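Local coordinates for flavodoxin (Streptococcus pneumoniae serotype 4, PDB 5LJL), which binds FMN and probably serves as a low-potential electron donor to redox enzymes, at residues T41-A44 against S45-L48. Residues are numbered along the deposited sequence; the frame is centred on the assembly and turned at random.
Sequences TVDA and SDFL
The carboxylate of Asp-46 folds back alongside Val-42, its OD1 lying 3.6 Å from Val-42 CB and in front of the N-H of Asp-43, from which it receives a weak, long hydrogen bond (Asp-43 N to Asp-46 OD1 3.3 Å, nearly straight at 161°). With CG beside its own backbone N (chi1 -56°), the side chain turns back toward the preceding residues. Asp-43 answers through its carbonyl, whose O accepts Asp-46 N at 3.0 Å. The two residues are thus joined by two bonds running in opposite directions, one between backbones and a weak one to the carboxylate, closing a short turn. Phe-47 N repeats the i to i+3 pattern on Ala-44 O at 3.0 Å, and Leu-48 N does so on Ser-45 O, giving a run of turns with helical backbone angles in the loop joining strand 33-38 to strand 52-56 of the flavodoxin-like parallel sheet. A water donates to Asp-46 OD2, its O 2.7 Å from that atom. On the buried side, Ala-44 packs on Phe-72 and Leu-76 of helix 67-77, while Phe-47, whose CB lies 3.3 Å from Ala-44 O, reaches Leu-76 and also Val-8 of strand 4-9.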
ATOM      1  N   THR A  41      13.226   4.837  -2.767  1.00 19.43           N
ATOM      2  CA  THR A  41      13.470   6.272  -2.858  1.00 16.25           C
ATOM      3  C   THR A  41      12.939   7.068  -1.652  1.00 15.54           C
ATOM      4  O   THR A  41      12.960   8.298  -1.685  1.00 15.98           O
ATOM      5  CB  THR A  41      12.909   6.864  -4.168  1.00 16.55           C
ATOM      6  OG1 THR A  41      11.447   6.813  -4.140  1.00 14.92           O
ATOM      7  CG2 THR A  41      13.467   6.152  -5.409  1.00 18.26           C
ATOM      8  N   VAL A  42      12.368   6.366  -0.656  1.00 15.58           N
ATOM      9  CA  VAL A  42      11.853   7.053   0.521  1.00 14.57           C
ATOM     10  C   VAL A  42      12.285   6.300   1.781  1.00 13.92           C
ATOM     11  O   VAL A  42      12.827   5.193   1.694  1.00 14.71           O
ATOM     12  CB  VAL A  42      10.304   7.156   0.474  1.00 15.73           C
ATOM     13  CG1 VAL A  42       9.858   8.025  -0.662  1.00 16.48           C
ATOM     14  CG2 VAL A  42       9.700   5.769   0.361  1.00 15.39           C
ATOM     15  N   ASP A  43      12.016   6.905   2.934  1.00 14.33           N
ATOM     16  CA  ASP A  43      12.227   6.250   4.235  0.50 14.28           C
ATOM     17  C   ASP A  43      10.896   5.896   4.838  1.00 13.10           C
ATOM     18  O   ASP A  43       9.949   6.682   4.710  1.00 12.09           O
ATOM     19  CB  ASP A  43      12.976   7.189   5.174  0.50 15.49           C
ATOM     20  CG  ASP A  43      14.421   7.391   4.750  0.50 16.30           C
ATOM     21  OD1 ASP A  43      15.131   6.375   4.645  0.50 16.43           O
ATOM     22  OD2 ASP A  43      14.824   8.560   4.508  0.50 16.36           O
ATOM     23  N   ALA A  44      10.813   4.744   5.487  1.00 13.76           N
ATOM     24  CA  ALA A  44       9.535   4.383   6.183  1.00 13.07           C
ATOM     25  C   ALA A  44       9.099   5.520   7.121  1.00 12.41           C
ATOM     26  O   ALA A  44       7.893   5.844   7.254  1.00 12.34           O
ATOM     27  CB  ALA A  44       9.659   3.049   6.922  1.00 14.71           C
ATOM     28  N   SER A  45      10.059   6.165   7.799  1.00 12.29           N
ATOM     29  CA  SER A  45       9.746   7.235   8.739  1.00 13.65           C
ATOM     30  C   SER A  45       9.043   8.451   8.143  1.00 13.47           C
ATOM     31  O   SER A  45       8.413   9.258   8.890  1.00 13.76           O
ATOM     32  CB  SER A  45      11.008   7.640   9.545  1.00 14.36           C
ATOM     33  OG  SER A  45      11.977   8.166   8.677  1.00 15.27           O
ATOM     34  N   ASP A  46       9.076   8.613   6.828  1.00 12.75           N
ATOM     35  CA  ASP A  46       8.332   9.667   6.164  1.00 13.50           C
ATOM     36  C   ASP A  46       6.848   9.546   6.463  1.00 12.69           C
ATOM     37  O   ASP A  46       6.140  10.549   6.428  1.00 13.05           O
ATOM     38  CB  ASP A  46       8.530   9.733   4.662  1.00 15.18           C
ATOM     39  CG  ASP A  46       9.974   9.866   4.238  1.00 18.59           C
ATOM     40  OD1 ASP A  46      10.168   9.653   3.025  1.00 18.11           O
ATOM     41  OD2 ASP A  46      10.861  10.195   5.071  1.00 19.39           O
ATOM     42  N   PHE A  47       6.386   8.343   6.773  1.00 12.64           N
ATOM     43  CA  PHE A  47       4.971   8.142   7.216  1.00 12.04           C
ATOM     44  C   PHE A  47       4.541   8.991   8.417  1.00 13.32           C
ATOM     45  O   PHE A  47       3.315   9.302   8.534  1.00 14.58           O
ATOM     46  CB  PHE A  47       4.695   6.651   7.481  1.00 12.02           C
ATOM     47  CG  PHE A  47       4.554   5.782   6.203  1.00 11.49           C
ATOM     48  CD1 PHE A  47       4.025   6.269   5.009  1.00 10.88           C
ATOM     49  CD2 PHE A  47       4.838   4.391   6.283  1.00 11.74           C
ATOM     50  CE1 PHE A  47       3.870   5.427   3.899  1.00 11.86           C
ATOM     51  CE2 PHE A  47       4.642   3.532   5.149  1.00 10.85           C
ATOM     52  CZ  PHE A  47       4.145   4.091   3.987  1.00 10.57           C
ATOM     53  N   LEU A  48       5.488   9.321   9.308  1.00 13.07           N
ATOM     54  CA  LEU A  48       5.123  10.235  10.438  1.00 14.75           C
ATOM     55  C   LEU A  48       4.504  11.529  10.002  1.00 15.19           C
ATOM     56  O   LEU A  48       3.722  12.110  10.761  1.00 16.43           O
ATOM     57  CB  LEU A  48       6.306  10.497  11.358  1.00 16.07           C
ATOM     58  CG  LEU A  48       6.813   9.239  12.098  1.00 17.63           C
ATOM     59  CD1 LEU A  48       8.228   9.360  12.669  1.00 21.31           C
ATOM     60  CD2 LEU A  48       5.793   8.768  13.128  1.00 18.50           C
TER
HETATM   61  O   HOH W   1      13.220  11.361   4.399  1.00 26.42           O